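Local atomic coordinates of inosine-uridine preferring nucleoside hydrolase family protein (PDB entry 2C40), a protein that belongs to the inosine-uridine preferring nucleoside hydrolase family and, in this crystal structure, holds a calcium ion and alpha-D-ribofuranose in one pocket. Residues I189-I194 against D284-H289; D53-N58 against L87-E92; D177-A182 against V269-P274; I140-I145 against W185-E190. All coordinates share one frame; numbering follows the deposited sequence.

Interaction 1: I189-I194 against D284-H289; sequences IEIDLI and DGRPVH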
# COMPACT_ATOMS: atom_id res chain seq x y z
N ILE A 189 -15.49 -22.56 -27.84
CA ILE A 189 -14.53 -22.89 -26.81
C ILE A 189 -15.25 -23.29 -25.54
O ILE A 189 -16.33 -22.78 -25.29
CB ILE A 189 -13.69 -21.61 -26.58
CG1 ILE A 189 -12.55 -21.58 -27.60
CG2 ILE A 189 -13.18 -21.50 -25.16
CD1 ILE A 189 -12.13 -20.19 -27.94
N GLU A 190 -14.66 -24.21 -24.76
CA GLU A 190 -15.14 -24.50 -23.39
C GLU A 190 -14.69 -23.41 -22.35
O GLU A 190 -13.53 -22.96 -22.35
CB GLU A 190 -14.71 -25.91 -22.92
CG GLU A 190 -15.43 -27.16 -23.60
CD GLU A 190 -16.98 -27.04 -23.66
OE1 GLU A 190 -17.64 -26.95 -22.59
OE2 GLU A 190 -17.54 -26.99 -24.79
N ILE A 191 -15.62 -23.00 -21.49
CA ILE A 191 -15.41 -21.92 -20.51
C ILE A 191 -15.73 -22.38 -19.09
O ILE A 191 -16.86 -22.78 -18.78
CB ILE A 191 -16.28 -20.65 -20.81
CG1 ILE A 191 -16.08 -20.19 -22.26
CG2 ILE A 191 -15.95 -19.51 -19.88
CD1 ILE A 191 -16.76 -18.96 -22.58
N ASP A 192 -14.69 -22.36 -18.25
CA ASP A 192 -14.81 -22.44 -16.84
C ASP A 192 -14.82 -21.00 -16.28
O ASP A 192 -13.92 -20.19 -16.57
CB ASP A 192 -13.67 -23.26 -16.23
CG ASP A 192 -13.57 -24.72 -16.79
OD1 ASP A 192 -14.58 -25.34 -17.19
OD2 ASP A 192 -12.43 -25.24 -16.81
N LEU A 193 -15.85 -20.71 -15.47
CA LEU A 193 -16.09 -19.38 -14.86
C LEU A 193 -15.88 -19.42 -13.36
O LEU A 193 -16.56 -20.19 -12.67
CB LEU A 193 -17.56 -18.94 -14.96
CG LEU A 193 -18.02 -17.90 -15.94
CD1 LEU A 193 -19.38 -17.35 -15.53
CD2 LEU A 193 -16.99 -16.78 -16.11
N ILE A 194 -14.96 -18.59 -12.88
CA ILE A 194 -14.93 -18.23 -11.45
C ILE A 194 -15.69 -16.88 -11.30
O ILE A 194 -15.19 -15.80 -11.65
CB ILE A 194 -13.49 -18.21 -10.88
CG1 ILE A 194 -12.93 -19.62 -10.81
CG2 ILE A 194 -13.44 -17.60 -9.49
CD1 ILE A 194 -12.55 -20.24 -12.14
N ASP A 284 -31.80 -20.70 -23.36
CA ASP A 284 -31.28 -20.44 -24.69
C ASP A 284 -29.76 -20.17 -24.80
O ASP A 284 -29.20 -20.28 -25.90
CB ASP A 284 -31.98 -19.20 -25.25
N GLY A 285 -29.09 -19.80 -23.71
CA GLY A 285 -27.70 -19.35 -23.78
C GLY A 285 -26.66 -20.43 -24.04
O GLY A 285 -27.00 -21.53 -24.35
N ARG A 286 -25.38 -20.07 -23.96
CA ARG A 286 -24.29 -20.99 -24.18
C ARG A 286 -23.74 -21.57 -22.86
O ARG A 286 -23.83 -20.94 -21.78
CB ARG A 286 -23.16 -20.33 -24.97
CG ARG A 286 -22.44 -19.22 -24.23
CD ARG A 286 -20.95 -19.17 -24.64
NE ARG A 286 -20.24 -20.27 -24.06
CZ ARG A 286 -19.16 -20.88 -24.56
NH1 ARG A 286 -18.54 -20.47 -25.67
NH2 ARG A 286 -18.70 -21.93 -23.89
N PRO A 287 -23.25 -22.82 -22.91
CA PRO A 287 -22.75 -23.50 -21.72
C PRO A 287 -21.47 -22.92 -21.10
O PRO A 287 -20.46 -22.64 -21.79
CB PRO A 287 -22.56 -24.94 -22.21
CG PRO A 287 -22.37 -24.81 -23.69
CD PRO A 287 -23.26 -23.72 -24.09
N VAL A 288 -21.55 -22.77 -19.79
CA VAL A 288 -20.50 -22.23 -18.99
C VAL A 288 -20.47 -23.10 -17.72
O VAL A 288 -21.50 -23.43 -17.16
CB VAL A 288 -20.74 -20.69 -18.77
CG1 VAL A 288 -20.28 -20.24 -17.53
CG2 VAL A 288 -20.05 -19.88 -19.87
N HIS A 289 -19.26 -23.45 -17.31
CA HIS A 289 -19.00 -24.32 -16.16
C HIS A 289 -18.59 -23.48 -14.95
O HIS A 289 -17.46 -23.04 -14.82
CB HIS A 289 -17.92 -25.34 -16.55
CG HIS A 289 -18.21 -26.03 -17.85
ND1 HIS A 289 -19.21 -26.97 -17.99
CD2 HIS A 289 -17.65 -25.90 -19.08
CE1 HIS A 289 -19.25 -27.39 -19.24
NE2 HIS A 289 -18.31 -26.75 -19.92
O HOH W 1 -18.40 -24.15 -22.02

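Interaction 2: D53-N58 against L87-E92; sequences DRFGKN and LPILNE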
# COMPACT_ATOMS: atom_id res chain seq x y z
N ASP A 53 11.61 -13.29 -12.88
CA ASP A 53 13.02 -13.34 -12.54
C ASP A 53 13.30 -14.01 -11.20
O ASP A 53 14.10 -14.93 -11.11
CB ASP A 53 13.64 -11.93 -12.45
CG ASP A 53 13.88 -11.30 -13.79
OD1 ASP A 53 13.45 -11.84 -14.81
OD2 ASP A 53 14.48 -10.21 -13.83
N ARG A 54 12.66 -13.52 -10.15
CA ARG A 54 12.98 -13.97 -8.80
C ARG A 54 12.43 -15.38 -8.52
O ARG A 54 13.13 -16.21 -7.92
CB ARG A 54 12.45 -13.01 -7.75
CG ARG A 54 12.81 -13.40 -6.32
CD ARG A 54 13.81 -12.44 -5.69
NE ARG A 54 14.38 -13.00 -4.46
CZ ARG A 54 14.94 -12.29 -3.48
NH1 ARG A 54 14.97 -10.95 -3.55
NH2 ARG A 54 15.44 -12.91 -2.41
N PHE A 55 11.22 -15.64 -8.98
CA PHE A 55 10.48 -16.82 -8.56
C PHE A 55 10.13 -17.78 -9.69
O PHE A 55 9.51 -18.81 -9.44
CB PHE A 55 9.20 -16.37 -7.85
CG PHE A 55 9.42 -15.54 -6.63
CD1 PHE A 55 8.79 -14.30 -6.49
CD2 PHE A 55 10.21 -16.01 -5.57
CE1 PHE A 55 8.98 -13.54 -5.35
CE2 PHE A 55 10.38 -15.24 -4.42
CZ PHE A 55 9.77 -14.01 -4.33
N GLY A 56 10.53 -17.47 -10.91
CA GLY A 56 10.17 -18.29 -12.06
C GLY A 56 11.23 -19.34 -12.34
O GLY A 56 12.24 -19.38 -11.65
N LYS A 57 10.98 -20.18 -13.36
CA LYS A 57 11.88 -21.27 -13.76
C LYS A 57 12.44 -21.03 -15.18
O LYS A 57 13.53 -20.49 -15.35
CB LYS A 57 11.11 -22.60 -13.71
N ASN A 58 11.71 -21.40 -16.22
CA ASN A 58 12.23 -21.32 -17.57
C ASN A 58 12.26 -19.85 -18.00
O ASN A 58 11.77 -18.97 -17.28
CB ASN A 58 11.41 -22.21 -18.52
N LEU A 87 8.35 -3.26 -4.13
CA LEU A 87 8.73 -4.08 -2.98
C LEU A 87 10.21 -4.59 -3.08
O LEU A 87 10.66 -5.04 -4.16
CB LEU A 87 7.75 -5.26 -2.83
CG LEU A 87 6.31 -5.06 -2.36
CD1 LEU A 87 5.62 -6.38 -2.37
CD2 LEU A 87 6.21 -4.41 -0.99
N PRO A 88 10.97 -4.50 -1.96
CA PRO A 88 12.41 -4.81 -2.01
C PRO A 88 12.71 -6.23 -2.50
O PRO A 88 13.63 -6.43 -3.31
CB PRO A 88 12.84 -4.61 -0.57
CG PRO A 88 11.82 -3.64 -0.01
CD PRO A 88 10.56 -4.08 -0.59
N ILE A 89 11.94 -7.20 -2.05
CA ILE A 89 12.09 -8.57 -2.52
C ILE A 89 12.24 -8.62 -4.06
O ILE A 89 13.02 -9.39 -4.57
CB ILE A 89 10.95 -9.52 -1.97
CG1 ILE A 89 10.80 -10.78 -2.80
CG2 ILE A 89 9.58 -8.92 -2.07
CD1 ILE A 89 11.92 -11.69 -2.67
N LEU A 90 11.50 -7.77 -4.76
CA LEU A 90 11.45 -7.74 -6.23
C LEU A 90 12.52 -6.88 -6.90
O LEU A 90 12.68 -6.95 -8.11
CB LEU A 90 10.07 -7.22 -6.68
CG LEU A 90 8.92 -8.17 -6.42
CD1 LEU A 90 7.64 -7.65 -7.13
CD2 LEU A 90 9.26 -9.59 -6.87
N ASN A 91 13.19 -6.04 -6.10
CA ASN A 91 14.20 -5.10 -6.57
C ASN A 91 15.61 -5.43 -6.08
O ASN A 91 16.57 -4.73 -6.42
CB ASN A 91 13.84 -3.68 -6.10
CG ASN A 91 12.59 -3.17 -6.75
OD1 ASN A 91 12.59 -2.83 -7.92
ND2 ASN A 91 11.52 -3.14 -6.01
N GLU A 92 15.72 -6.48 -5.28
CA GLU A 92 16.98 -6.87 -4.69
C GLU A 92 18.09 -7.18 -5.73
O GLU A 92 19.25 -6.89 -5.46
CB GLU A 92 16.77 -8.07 -3.73
CG GLU A 92 17.99 -8.25 -2.81
CD GLU A 92 17.88 -9.37 -1.81
OE1 GLU A 92 16.89 -10.12 -1.82
OE2 GLU A 92 18.83 -9.52 -1.01

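Interaction 3: D177-A182 against V269-P274; sequences DPEAVA and VHTYGP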
# COMPACT_ATOMS: atom_id res chain seq x y z
N ASP A 177 -15.28 -4.47 -20.47
CA ASP A 177 -15.51 -4.62 -21.90
C ASP A 177 -16.54 -5.75 -22.16
O ASP A 177 -16.17 -6.93 -22.37
CB ASP A 177 -14.19 -4.93 -22.59
CG ASP A 177 -14.30 -4.88 -24.08
OD1 ASP A 177 -15.45 -4.74 -24.52
OD2 ASP A 177 -13.28 -4.92 -24.80
N PRO A 178 -17.83 -5.39 -22.11
CA PRO A 178 -18.93 -6.34 -22.34
C PRO A 178 -18.96 -6.95 -23.73
O PRO A 178 -19.40 -8.12 -23.88
CB PRO A 178 -20.17 -5.49 -22.09
CG PRO A 178 -19.68 -4.31 -21.31
CD PRO A 178 -18.32 -4.05 -21.77
N GLU A 179 -18.49 -6.21 -24.73
CA GLU A 179 -18.44 -6.68 -26.10
C GLU A 179 -17.45 -7.83 -26.25
O GLU A 179 -17.70 -8.79 -26.96
CB GLU A 179 -18.10 -5.51 -27.02
CG GLU A 179 -19.27 -4.51 -27.00
CD GLU A 179 -18.97 -3.15 -27.63
OE1 GLU A 179 -17.96 -2.47 -27.27
OE2 GLU A 179 -19.81 -2.73 -28.46
N ALA A 180 -16.32 -7.73 -25.55
CA ALA A 180 -15.36 -8.78 -25.56
C ALA A 180 -15.92 -10.07 -25.00
O ALA A 180 -15.56 -11.15 -25.46
CB ALA A 180 -14.16 -8.38 -24.78
N VAL A 181 -16.76 -9.95 -23.97
CA VAL A 181 -17.34 -11.12 -23.30
C VAL A 181 -18.27 -11.80 -24.29
O VAL A 181 -18.20 -13.03 -24.48
CB VAL A 181 -18.09 -10.78 -22.00
CG1 VAL A 181 -18.61 -12.05 -21.36
CG2 VAL A 181 -17.20 -10.05 -21.01
N ALA A 182 -19.09 -10.98 -24.95
CA ALA A 182 -19.99 -11.47 -26.00
C ALA A 182 -19.26 -12.24 -27.10
O ALA A 182 -19.67 -13.35 -27.44
CB ALA A 182 -20.78 -10.32 -26.56
N VAL A 269 -24.42 -12.74 -22.05
CA VAL A 269 -23.93 -11.49 -21.49
C VAL A 269 -24.69 -10.36 -22.17
O VAL A 269 -24.90 -10.41 -23.40
CB VAL A 269 -22.47 -11.14 -21.82
CG1 VAL A 269 -21.76 -10.41 -20.60
CG2 VAL A 269 -21.67 -12.30 -22.33
N HIS A 270 -25.07 -9.35 -21.37
CA HIS A 270 -25.62 -8.09 -21.89
C HIS A 270 -24.47 -7.25 -22.32
O HIS A 270 -23.46 -7.17 -21.64
CB HIS A 270 -26.42 -7.32 -20.85
CG HIS A 270 -27.70 -7.99 -20.46
ND1 HIS A 270 -28.62 -7.41 -19.60
CD2 HIS A 270 -28.23 -9.19 -20.80
CE1 HIS A 270 -29.64 -8.23 -19.44
NE2 HIS A 270 -29.42 -9.32 -20.13
N THR A 271 -24.66 -6.59 -23.46
CA THR A 271 -23.59 -5.90 -24.18
C THR A 271 -23.73 -4.37 -24.12
O THR A 271 -22.74 -3.66 -24.32
CB THR A 271 -23.51 -6.42 -25.69
OG1 THR A 271 -22.90 -5.44 -26.53
CG2 THR A 271 -24.87 -6.65 -26.29
N TYR A 272 -24.93 -3.86 -23.82
CA TYR A 272 -25.25 -2.44 -23.97
C TYR A 272 -26.29 -1.96 -22.94
O TYR A 272 -27.01 -2.77 -22.35
CB TYR A 272 -25.76 -2.17 -25.39
N GLY A 273 -26.33 -0.64 -22.72
CA GLY A 273 -27.33 -0.05 -21.81
C GLY A 273 -26.92 -0.18 -20.36
O GLY A 273 -25.78 -0.55 -20.08
N PRO A 274 -27.83 0.13 -19.42
CA PRO A 274 -27.48 0.15 -17.99
C PRO A 274 -27.09 -1.20 -17.38
O PRO A 274 -26.49 -1.19 -16.31
CB PRO A 274 -28.77 0.64 -17.35
CG PRO A 274 -29.85 0.16 -18.34
CD PRO A 274 -29.24 0.50 -19.63

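Interaction 4: I140-I145 against W185-E190; sequences IIENKI and WEANIE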
# COMPACT_ATOMS: atom_id res chain seq x y z
N ILE A 140 -8.95 -19.33 -36.11
CA ILE A 140 -8.28 -20.65 -36.11
C ILE A 140 -7.80 -21.07 -34.71
O ILE A 140 -7.70 -22.24 -34.38
CB ILE A 140 -7.04 -20.64 -37.07
CG1 ILE A 140 -6.49 -22.04 -37.27
CG2 ILE A 140 -5.95 -19.61 -36.59
CD1 ILE A 140 -5.32 -22.11 -38.19
N ILE A 141 -7.52 -20.08 -33.89
CA ILE A 141 -7.03 -20.25 -32.54
C ILE A 141 -7.98 -21.07 -31.62
O ILE A 141 -7.54 -21.75 -30.68
CB ILE A 141 -6.78 -18.82 -31.99
CG1 ILE A 141 -5.33 -18.66 -31.60
CG2 ILE A 141 -7.84 -18.32 -31.01
CD1 ILE A 141 -4.56 -18.09 -32.72
N GLU A 142 -9.28 -21.07 -31.92
CA GLU A 142 -10.19 -22.01 -31.27
C GLU A 142 -9.63 -23.44 -31.28
O GLU A 142 -9.77 -24.16 -30.31
CB GLU A 142 -11.53 -22.05 -31.98
CG GLU A 142 -12.32 -20.77 -31.79
CD GLU A 142 -13.66 -20.82 -32.50
OE1 GLU A 142 -13.89 -21.73 -33.33
OE2 GLU A 142 -14.48 -19.92 -32.22
N ASN A 143 -8.98 -23.82 -32.38
CA ASN A 143 -8.37 -25.14 -32.52
C ASN A 143 -7.25 -25.42 -31.55
O ASN A 143 -6.95 -26.58 -31.29
CB ASN A 143 -7.77 -25.31 -33.92
CG ASN A 143 -8.79 -25.20 -35.02
OD1 ASN A 143 -10.00 -25.22 -34.75
ND2 ASN A 143 -8.33 -25.09 -36.27
N LYS A 144 -6.60 -24.38 -31.03
CA LYS A 144 -5.50 -24.56 -30.07
C LYS A 144 -5.87 -24.27 -28.61
O LYS A 144 -5.00 -24.32 -27.72
CB LYS A 144 -4.31 -23.70 -30.49
CG LYS A 144 -3.74 -24.07 -31.86
CD LYS A 144 -3.26 -25.51 -32.00
CE LYS A 144 -1.92 -25.73 -31.34
NZ LYS A 144 -0.79 -25.29 -32.22
N ILE A 145 -7.14 -23.96 -28.35
CA ILE A 145 -7.62 -23.65 -27.01
C ILE A 145 -8.26 -24.87 -26.37
O ILE A 145 -9.33 -25.31 -26.78
CB ILE A 145 -8.64 -22.47 -27.02
CG1 ILE A 145 -7.90 -21.16 -27.30
CG2 ILE A 145 -9.35 -22.32 -25.69
CD1 ILE A 145 -8.76 -20.10 -27.94
N TRP A 185 -17.95 -15.42 -25.74
CA TRP A 185 -19.12 -16.28 -25.58
C TRP A 185 -19.60 -16.88 -26.91
O TRP A 185 -20.12 -17.99 -26.89
CB TRP A 185 -20.27 -15.52 -24.94
CG TRP A 185 -20.62 -15.83 -23.49
CD1 TRP A 185 -21.85 -16.19 -23.01
CD2 TRP A 185 -19.75 -15.77 -22.35
NE1 TRP A 185 -21.81 -16.35 -21.67
CE2 TRP A 185 -20.54 -16.09 -21.23
CE3 TRP A 185 -18.39 -15.47 -22.17
CZ2 TRP A 185 -20.02 -16.12 -19.95
CZ3 TRP A 185 -17.88 -15.54 -20.91
CH2 TRP A 185 -18.69 -15.86 -19.81
N GLU A 186 -19.42 -16.20 -28.03
CA GLU A 186 -19.85 -16.79 -29.28
C GLU A 186 -18.82 -17.80 -29.83
O GLU A 186 -19.18 -18.63 -30.64
CB GLU A 186 -20.25 -15.72 -30.32
CG GLU A 186 -19.17 -14.74 -30.67
CD GLU A 186 -19.55 -13.82 -31.85
OE1 GLU A 186 -19.47 -14.26 -33.03
OE2 GLU A 186 -19.90 -12.66 -31.59
N ALA A 187 -17.57 -17.74 -29.39
CA ALA A 187 -16.55 -18.69 -29.87
C ALA A 187 -16.89 -20.14 -29.48
O ALA A 187 -17.53 -20.43 -28.44
CB ALA A 187 -15.16 -18.33 -29.33
N ASN A 188 -16.42 -21.05 -30.33
CA ASN A 188 -16.48 -22.47 -30.05
C ASN A 188 -15.33 -22.89 -29.11
O ASN A 188 -14.33 -23.50 -29.52
CB ASN A 188 -16.48 -23.27 -31.37
CG ASN A 188 -16.79 -24.73 -31.16
OD1 ASN A 188 -17.38 -25.13 -30.16
ND2 ASN A 188 -16.41 -25.54 -32.10
N ILE A 189 -15.49 -22.56 -27.84
CA ILE A 189 -14.53 -22.89 -26.81
C ILE A 189 -15.25 -23.29 -25.54
O ILE A 189 -16.33 -22.78 -25.29
CB ILE A 189 -13.69 -21.61 -26.58
CG1 ILE A 189 -12.55 -21.58 -27.60
CG2 ILE A 189 -13.18 -21.50 -25.16
CD1 ILE A 189 -12.13 -20.19 -27.94
N GLU A 190 -14.66 -24.21 -24.76
CA GLU A 190 -15.14 -24.50 -23.39
C GLU A 190 -14.69 -23.41 -22.35
O GLU A 190 -13.53 -22.96 -22.35
CB GLU A 190 -14.71 -25.91 -22.92
CG GLU A 190 -15.43 -27.16 -23.60
CD GLU A 190 -16.98 -27.04 -23.66
OE1 GLU A 190 -17.64 -26.95 -22.59
OE2 GLU A 190 -17.54 -26.99 -24.79
O HOH W 2 -12.25 -25.24 -25.68

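Interaction 1: I189-I194 against D284-H289
The guanidinium of R286 carries a methyl on one face and oxygens along its rim: CD1 of I191 sits over its centre, 3.6 Å above the plane, while the carbonyl O of I189 lies at the edge, within that plane. Two nitrogens meet this single oxygen end-on, R286 NH2 at 2.9 Å from I189 O and R286 NH1 at 3.2 Å. The same NH2 also donates to P287 O at 2.8 Å, an oxygen that NE meets from above the carbonyl plane. Such folding back follows from CG being placed between the backbone N and the carbonyl carbon (chi1 67°) and from bends at chi2 and chi3; bonds along two sides then fix the group's rotation. H289 is held by its ring edge: NE2 donates in the ring plane, almost straight, to E190 OE1 at 2.8 Å, with the carboxylate turned 48° from the ring. ND1 is bonded to T264, so both ring nitrogens are engaged. One water donates to E190 OE1 and P287 O and accepts from I191 N. Alongside these bonds the strands pair in parallel, H289 N to I191 O at 2.9 Å and L193 N to H289 O at 2.9 Å, although their axes diverge by 55°. V288 wedges between neighbours, CG1 lying 3.6 Å from L193 CG and CG2 facing I191. Strand 191-194 is thus seated between 145-151 and 286-292, the latter running antiparallel to 261-269; W185 of helix 178-186 covers I191 and V288, and helix 246-255 packs on D192 and I194.

Interaction 2: D53-N58 against L87-E92
R54 reaches I89 and E92 because its CG stands opposite the backbone N (chi1 -177°) and the chain then bends at chi2, carrying the guanidinium towards the C-terminal part of the weakly bonded turn 88-91. I89 answers with CG1 likewise swung away from its own N (chi1 160°), and the following turn at chi2 lays CD1 over the guanidinium face, at a spacing so short as to be doubtful. Because R54 was modelled in two conformers, the fine distances belong to just one of them. In that copy NH1 serves two acceptors, I89 O at 2.7 Å, approached in the carbonyl plane on a lone pair, and E92 OE1, also 2.7 Å away, met on its anti side. Both acceptors are tilted from the guanidinium plane, I89 O more than E92 OE1, and the bonds are accordingly bent; the two planes of the salt bridge stand 43° apart. NH2 adds a weak bond to the same E92 OE1. F55 completes the apolar half: its CZ lies 3.6 Å from I89 CD1 and its CE1 4.2 Å from L90 CD2, both approaching obliquely, while CG of R54 sits over a face of the ring. F19 meets that ring edge-to-face, and I219 and F223 of helix 219-229 extend the cluster around I89. The contact joins the C-terminal end of helix 41-55 to the helical turn 88-91 and opens onto the dimer interface, where E92 OE1 bridges R54 and R216 of the second subunit, a carboxylate that would partly offset both positive charges.

Interaction 3: D177-A182 against V269-P274
The first turn of helix 178-186 runs past the loop that leaves strand 261-269, in reversed order, with P178 nearest T271 (CA to CA 5.0 Å) and A182 nearest V269 (CA to CA 6.0 Å). Two valines carry the apolar core, crossing at about a right angle. V181 holds CG1 opposite its backbone N (chi1 -178°), which thrusts that methyl between both branches of V269; V181 CG1 and V269 CG2 are only 3.2 Å apart, tighter than an ordinary van der Waals contact. V269 CG2 also lies 3.9 Å from the backbone N of A182, so this methyl lodges against the helix itself. Towards the start of the helix, the ring of P178 rests on loop carbonyls, its CB 3.7 Å from H270 O. At the rim the aliphatic CG of E179 passes T271 OG1 at 3.8 Å. D177 is the N-cap, its OD1 accepting a weak bond from A180 N. On the helix side, A180 turns to T129 and A132 of helix 129-137; the loop is held on its own side, V269 touching T279 of strand 279-281 and H270 pairing through its backbone with G277 and R278.

Interaction 4: I140-I145 against W185-E190
N188 N donates to E142 OE2 at 2.9 Å, the one direct hydrogen bond between the two segments. It arrives from well above the carboxylate, 70° out of its plane, rather than in the plane. E142 places CG opposite its carbonyl carbon (chi1 -70°) and runs extended from there, so that the carboxylate reaches the loop just beyond helix 178-186. Here OE2 also rests 3.4 Å from A187 CA, and OE1 lies 3.6 Å from N188 CB; the carboxylate and the side-chain amide of N188 stand nearly perpendicular, at 85°. N188 is the centre of an inverse gamma turn, which redirects the chain towards strand 191-194. Below the polar group come the isoleucines. I189 sends CD1 against I145 CD1 at 3.4 Å, a tight carbon pair, and the same I189 CD1 lies 3.9 Å from the aliphatic CG of E142, whose stem thus belongs to the apolar patch. L135 of helix 129-137 packs on both E142 and I189, and L113 of helix 105-115 on I145. A water closes the far end, donating to I145 O at 3.1 Å and accepting from E190 N at 2.8 Å. One side chain thus plays two parts: E142 lends methylene to the isoleucine core, while its carboxylate, probably anionic, would draw the N188 N-H towards it and so tie the turn to the 3-10 segment.

In the fold
Interactions 1, 3 and 4 gather on one flank of the chain around helix 178-186 and the strand that follows it; interaction 2 lies across the chain's centre from all three, its centre about 36 Å from that of interaction 1. Interactions 1 and 4 share I189 and E190, and W185 touches the residues of interactions 1 and 3, so one helix-to-strand passage joins all three, each partly buried. Chemistry varies with place: the paired inner strands of interaction 1 combine backbone bonds with arginine and histidine bonds, interaction 3 relies on apolar fit, interaction 4 mixes both with a water, and interaction 2, buried beside the second subunit, sets an arginine-glutamate salt bridge against an apolar cluster.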